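Local structure of bifunctional dTDP-4-dehydrorhamnose 3,5-epimerase/dTDP-4-dehydrorhamnose reductase (Arabidopsis thaliana, 4QQR) at residues Thr113-Leu125 with Phe131-Ser145. The protein catalyses the 3,5-epimerization of dTDP-4-dehydro-6-deoxy-glucose and the NADPH-dependent reduction of the product to dTDP-beta-L-rhamnose. Numbering follows the deposited sequence.
Sequences TGCIFEYDSGHPL and FKEEDTPNFTGSFYS. With ZN (zinc ion), chain C.
A zinc ion joins His123 to Asp135, held by His123 NE2 and Asp135 OD2 at 2.5 Å each. Phe131 covers one face of this imidazole in a face-to-face stack, centroids 3.9 Å apart and planes 30° apart, with Phe131 CE1 over the centre of the imidazole. Phe117 CD1 lies over the opposite face of Phe131, the two rings set obliquely, while Glu118 O lies at the Phe131 rim. With NE2 on the zinc, the bond from His123 ND1 to the syn lone pair of Asp120 OD2, in the ring plane, restricts rotation of the imidazole; OD2 also receives Gly122 N in an Asx turn. Phe117 is itself sandwiched, Pro137 CA over one face and Phe131 CB over the other. An alanine at Phe131 keeps CB over Phe117 but would probably leave the zinc-bound imidazole without its stacking partner and open a gap between the two rings. Next to this cluster the Asn138 amide, brought to Glu118 by a chi1 of 71° that puts CG between the backbone N and carbonyl carbon, pairs with its backbone: OD1 accepts from Glu118 N (2.6 Å), and ND2 gives a nearly straight bond to Glu118 O (2.7 Å, 172°). Beyond it, Phe139 N donates to Ile116 O (3.2 Å). Both arms of this long connection from strand 107-113 to helix 143-155 of the Rossmann fold supply zinc ligands.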
loop_
_atom_site.group_PDB
_atom_site.type_symbol
_atom_site.label_atom_id
_atom_site.label_comp_id
_atom_site.label_asym_id
_atom_site.label_seq_id
_atom_site.Cartn_x
_atom_site.Cartn_y
_atom_site.Cartn_z
ATOM N N THR A 113 0.391 -2.851 14.159
ATOM C CA THR A 113 -0.723 -2.327 14.944
ATOM C C THR A 113 -2.011 -3.138 14.869
ATOM O O THR A 113 -2.351 -3.704 13.828
ATOM C CB THR A 113 -1.050 -0.881 14.532
ATOM O OG1 THR A 113 -2.058 -0.361 15.406
ATOM C CG2 THR A 113 -1.531 -0.821 13.072
ATOM N N GLY A 114 -2.735 -3.175 15.983
ATOM C CA GLY A 114 -4.023 -3.833 16.004
ATOM C C GLY A 114 -5.119 -2.799 15.951
ATOM O O GLY A 114 -6.306 -3.127 15.878
ATOM N N CYS A 115 -4.708 -1.534 15.990
ATOM C CA CYS A 115 -5.645 -0.419 15.978
ATOM C C CYS A 115 -6.208 -0.156 14.600
ATOM O O CYS A 115 -6.435 0.986 14.223
ATOM C CB CYS A 115 -4.974 0.845 16.483
ATOM S SG CYS A 115 -4.671 0.785 18.248
ATOM N N ILE A 116 -6.438 -1.221 13.854
ATOM C CA ILE A 116 -7.036 -1.118 12.543
ATOM C C ILE A 116 -8.371 -1.879 12.518
ATOM O O ILE A 116 -8.948 -2.171 11.470
ATOM C CB ILE A 116 -6.081 -1.673 11.507
ATOM C CG1 ILE A 116 -5.635 -3.073 11.919
ATOM C CG2 ILE A 116 -4.900 -0.746 11.374
ATOM C CD1 ILE A 116 -4.957 -3.835 10.802
ATOM N N PHE A 117 -8.852 -2.200 13.704
ATOM C CA PHE A 117 -10.103 -2.897 13.848
ATOM C C PHE A 117 -11.020 -2.074 14.746
ATOM O O PHE A 117 -10.555 -1.214 15.509
ATOM C CB PHE A 117 -9.861 -4.289 14.417
ATOM C CG PHE A 117 -9.411 -5.297 13.392
ATOM C CD1 PHE A 117 -10.335 -5.960 12.590
ATOM C CD2 PHE A 117 -8.067 -5.593 13.229
ATOM C CE1 PHE A 117 -9.935 -6.893 11.653
ATOM C CE2 PHE A 117 -7.662 -6.534 12.276
ATOM C CZ PHE A 117 -8.606 -7.178 11.491
ATOM N N GLU A 118 -12.322 -2.317 14.656
ATOM C CA GLU A 118 -13.280 -1.573 15.483
ATOM C C GLU A 118 -14.516 -2.407 15.860
ATOM O O GLU A 118 -15.004 -3.202 15.052
ATOM C CB GLU A 118 -13.706 -0.299 14.761
ATOM C CG GLU A 118 -14.663 0.562 15.538
ATOM C CD GLU A 118 -15.122 1.779 14.760
ATOM O OE1 GLU A 118 -15.242 1.693 13.517
ATOM O OE2 GLU A 118 -15.358 2.824 15.409
ATOM N N TYR A 119 -14.999 -2.237 17.087
ATOM C CA TYR A 119 -16.230 -2.897 17.528
ATOM C C TYR A 119 -17.348 -2.757 16.478
ATOM O O TYR A 119 -17.648 -1.651 16.026
ATOM C CB TYR A 119 -16.688 -2.336 18.888
ATOM C CG TYR A 119 -15.866 -2.802 20.089
ATOM C CD1 TYR A 119 -15.636 -4.157 20.323
ATOM C CD2 TYR A 119 -15.323 -1.885 20.981
ATOM C CE1 TYR A 119 -14.885 -4.584 21.414
ATOM C CE2 TYR A 119 -14.569 -2.297 22.071
ATOM C CZ TYR A 119 -14.356 -3.648 22.285
ATOM O OH TYR A 119 -13.611 -4.059 23.378
ATOM N N ASP A 120 -17.931 -3.890 16.079
ATOM C CA ASP A 120 -18.990 -3.903 15.064
ATOM C C ASP A 120 -20.119 -4.901 15.361
ATOM O O ASP A 120 -20.115 -5.566 16.405
ATOM C CB ASP A 120 -18.410 -4.153 13.662
ATOM C CG ASP A 120 -17.825 -5.556 13.489
ATOM O OD1 ASP A 120 -17.232 -5.813 12.417
ATOM O OD2 ASP A 120 -17.945 -6.407 14.401
ATOM N N SER A 121 -21.063 -5.012 14.424
ATOM C CA SER A 121 -22.205 -5.928 14.547
ATOM C C SER A 121 -21.828 -7.394 14.819
ATOM O O SER A 121 -22.614 -8.151 15.396
ATOM C CB SER A 121 -23.052 -5.881 13.278
ATOM O OG SER A 121 -22.851 -7.059 12.513
ATOM N N GLY A 122 -20.639 -7.796 14.382
ATOM C CA GLY A 122 -20.219 -9.185 14.486
ATOM C C GLY A 122 -19.137 -9.365 15.531
ATOM O O GLY A 122 -18.724 -10.492 15.830
ATOM N N HIS A 123 -18.665 -8.239 16.068
ATOM C CA HIS A 123 -17.747 -8.228 17.208
ATOM C C HIS A 123 -18.128 -7.071 18.139
ATOM O O HIS A 123 -17.391 -6.088 18.265
ATOM C CB HIS A 123 -16.288 -8.079 16.749
ATOM C CG HIS A 123 -15.967 -8.815 15.488
ATOM N ND1 HIS A 123 -16.421 -8.402 14.246
ATOM C CD2 HIS A 123 -15.242 -9.936 15.262
ATOM C CE1 HIS A 123 -15.991 -9.235 13.323
ATOM N NE2 HIS A 123 -15.267 -10.174 13.909
ATOM N N PRO A 124 -19.292 -7.182 18.798
ATOM C CA PRO A 124 -19.810 -6.013 19.525
ATOM C C PRO A 124 -19.082 -5.705 20.829
ATOM O O PRO A 124 -18.487 -6.594 21.441
ATOM C CB PRO A 124 -21.273 -6.380 19.793
ATOM C CG PRO A 124 -21.325 -7.893 19.716
ATOM C CD PRO A 124 -20.190 -8.354 18.859
ATOM N N LEU A 125 -19.127 -4.439 21.228
ATOM C CA LEU A 125 -18.601 -4.005 22.510
ATOM C C LEU A 125 -19.222 -4.828 23.635
ATOM O O LEU A 125 -20.446 -4.875 23.774
ATOM C CB LEU A 125 -18.919 -2.523 22.704
ATOM C CG LEU A 125 -18.803 -1.919 24.105
ATOM C CD1 LEU A 125 -17.356 -2.008 24.622
ATOM C CD2 LEU A 125 -19.322 -0.470 24.134
ATOM N N PHE A 131 -11.522 -9.859 17.249
ATOM C CA PHE A 131 -11.103 -9.959 15.861
ATOM C C PHE A 131 -9.966 -10.942 15.681
ATOM O O PHE A 131 -9.044 -11.017 16.498
ATOM C CB PHE A 131 -10.666 -8.602 15.340
ATOM C CG PHE A 131 -11.806 -7.678 15.033
ATOM C CD1 PHE A 131 -12.635 -7.919 13.942
ATOM C CD2 PHE A 131 -12.041 -6.559 15.824
ATOM C CE1 PHE A 131 -13.669 -7.066 13.643
ATOM C CE2 PHE A 131 -13.090 -5.702 15.534
ATOM C CZ PHE A 131 -13.906 -5.961 14.439
ATOM N N LYS A 132 -10.029 -11.697 14.596
ATOM C CA LYS A 132 -8.998 -12.679 14.335
ATOM C C LYS A 132 -7.918 -12.177 13.376
ATOM O O LYS A 132 -8.068 -11.145 12.724
ATOM C CB LYS A 132 -9.635 -13.962 13.818
ATOM C CG LYS A 132 -10.271 -14.785 14.893
ATOM C CD LYS A 132 -10.855 -16.025 14.293
ATOM C CE LYS A 132 -11.314 -16.990 15.372
ATOM N NZ LYS A 132 -12.455 -17.839 14.892
ATOM N N GLU A 133 -6.816 -12.911 13.317
ATOM C CA GLU A 133 -5.754 -12.630 12.363
ATOM C C GLU A 133 -6.304 -12.563 10.930
ATOM O O GLU A 133 -6.002 -11.639 10.167
ATOM C CB GLU A 133 -4.651 -13.690 12.487
ATOM C CG GLU A 133 -3.824 -13.604 13.797
ATOM C CD GLU A 133 -4.545 -14.141 15.032
ATOM O OE1 GLU A 133 -5.749 -14.459 14.923
ATOM O OE2 GLU A 133 -3.905 -14.250 16.108
ATOM N N GLU A 134 -7.152 -13.521 10.585
ATOM C CA GLU A 134 -7.669 -13.628 9.224
ATOM C C GLU A 134 -8.661 -12.518 8.900
ATOM O O GLU A 134 -8.931 -12.246 7.738
ATOM C CB GLU A 134 -8.315 -14.997 8.993
ATOM C CG GLU A 134 -7.594 -16.149 9.703
ATOM C CD GLU A 134 -7.939 -16.209 11.192
ATOM O OE1 GLU A 134 -9.069 -15.806 11.534
ATOM O OE2 GLU A 134 -7.086 -16.625 12.014
ATOM N N ASP A 135 -9.195 -11.872 9.927
ATOM C CA ASP A 135 -10.255 -10.892 9.733
ATOM C C ASP A 135 -9.765 -9.717 8.930
ATOM O O ASP A 135 -8.574 -9.399 8.925
ATOM C CB ASP A 135 -10.792 -10.405 11.078
ATOM C CG ASP A 135 -11.780 -11.367 11.696
ATOM O OD1 ASP A 135 -11.896 -12.508 11.201
ATOM O OD2 ASP A 135 -12.454 -10.977 12.670
ATOM N N THR A 136 -10.699 -9.063 8.262
ATOM C CA THR A 136 -10.371 -7.960 7.383
ATOM C C THR A 136 -10.522 -6.667 8.159
ATOM O O THR A 136 -11.583 -6.416 8.705
ATOM C CB THR A 136 -11.311 -7.974 6.176
ATOM O OG1 THR A 136 -11.141 -9.213 5.471
ATOM C CG2 THR A 136 -11.022 -6.815 5.253
ATOM N N PRO A 137 -9.456 -5.853 8.230
ATOM C CA PRO A 137 -9.502 -4.610 9.010
ATOM C C PRO A 137 -10.749 -3.834 8.667
ATOM O O PRO A 137 -11.059 -3.679 7.482
ATOM C CB PRO A 137 -8.258 -3.851 8.537
ATOM C CG PRO A 137 -7.314 -4.920 8.210
ATOM C CD PRO A 137 -8.149 -6.029 7.580
ATOM N N ASN A 138 -11.468 -3.385 9.687
ATOM C CA ASN A 138 -12.739 -2.720 9.461
ATOM C C ASN A 138 -12.730 -1.261 9.917
ATOM O O ASN A 138 -13.763 -0.591 9.889
ATOM C CB ASN A 138 -13.854 -3.492 10.165
ATOM C CG ASN A 138 -13.777 -3.369 11.667
ATOM O OD1 ASN A 138 -12.691 -3.342 12.246
ATOM N ND2 ASN A 138 -14.931 -3.262 12.309
ATOM N N PHE A 139 -11.567 -0.781 10.354
ATOM C CA PHE A 139 -11.450 0.579 10.876
ATOM C C PHE A 139 -10.406 1.341 10.084
ATOM O O PHE A 139 -9.266 1.467 10.506
ATOM C CB PHE A 139 -11.046 0.551 12.352
ATOM C CG PHE A 139 -11.027 1.910 13.007
ATOM C CD1 PHE A 139 -12.216 2.594 13.256
ATOM C CD2 PHE A 139 -9.821 2.492 13.397
ATOM C CE1 PHE A 139 -12.203 3.843 13.870
ATOM C CE2 PHE A 139 -9.800 3.741 14.017
ATOM C CZ PHE A 139 -10.993 4.419 14.255
ATOM N N THR A 140 -10.785 1.839 8.918
ATOM C CA THR A 140 -9.796 2.405 8.017
ATOM C C THR A 140 -10.292 3.685 7.381
ATOM O O THR A 140 -10.056 3.931 6.198
ATOM C CB THR A 140 -9.371 1.393 6.926
ATOM O OG1 THR A 140 -10.528 0.913 6.225
ATOM C CG2 THR A 140 -8.630 0.212 7.554
ATOM N N GLY A 141 -10.983 4.494 8.175
ATOM C CA GLY A 141 -11.335 5.835 7.763
ATOM C C GLY A 141 -10.069 6.658 7.680
ATOM O O GLY A 141 -9.713 7.153 6.605
ATOM N N SER A 142 -9.364 6.777 8.804
ATOM C CA SER A 142 -8.199 7.661 8.886
ATOM C C SER A 142 -6.990 7.156 8.076
ATOM O O SER A 142 -6.833 5.952 7.843
ATOM C CB SER A 142 -7.810 7.922 10.352
ATOM O OG SER A 142 -6.884 6.956 10.843
ATOM N N PHE A 143 -6.145 8.090 7.653
ATOM C CA PHE A 143 -4.959 7.772 6.849
ATOM C C PHE A 143 -4.039 6.727 7.483
ATOM O O PHE A 143 -3.685 5.727 6.851
ATOM C CB PHE A 143 -4.150 9.034 6.559
ATOM C CG PHE A 143 -2.775 8.756 6.021
ATOM C CD1 PHE A 143 -2.587 8.486 4.663
ATOM C CD2 PHE A 143 -1.660 8.753 6.874
ATOM C CE1 PHE A 143 -1.324 8.224 4.163
ATOM C CE2 PHE A 143 -0.391 8.498 6.382
ATOM C CZ PHE A 143 -0.219 8.235 5.018
ATOM N N TYR A 144 -3.638 6.977 8.719
ATOM C CA TYR A 144 -2.749 6.060 9.403
ATOM C C TYR A 144 -3.332 4.650 9.375
ATOM O O TYR A 144 -2.651 3.688 9.031
ATOM C CB TYR A 144 -2.475 6.515 10.848
ATOM C CG TYR A 144 -1.356 5.722 11.467
ATOM C CD1 TYR A 144 -0.050 5.913 11.049
ATOM C CD2 TYR A 144 -1.607 4.752 12.428
ATOM C CE1 TYR A 144 0.978 5.179 11.581
ATOM C CE2 TYR A 144 -0.584 4.006 12.971
ATOM C CZ TYR A 144 0.711 4.219 12.539
ATOM O OH TYR A 144 1.762 3.493 13.062
ATOM N N SER A 145 -4.617 4.551 9.698
ATOM C CA SER A 145 -5.319 3.273 9.765
ATOM C C SER A 145 -5.392 2.530 8.428
ATOM O O SER A 145 -5.162 1.321 8.356
ATOM C CB SER A 145 -6.728 3.499 10.288
ATOM O OG SER A 145 -7.047 2.463 11.180
HETATM ZN ZN ZN C . -14.193 -12.370 13.742
#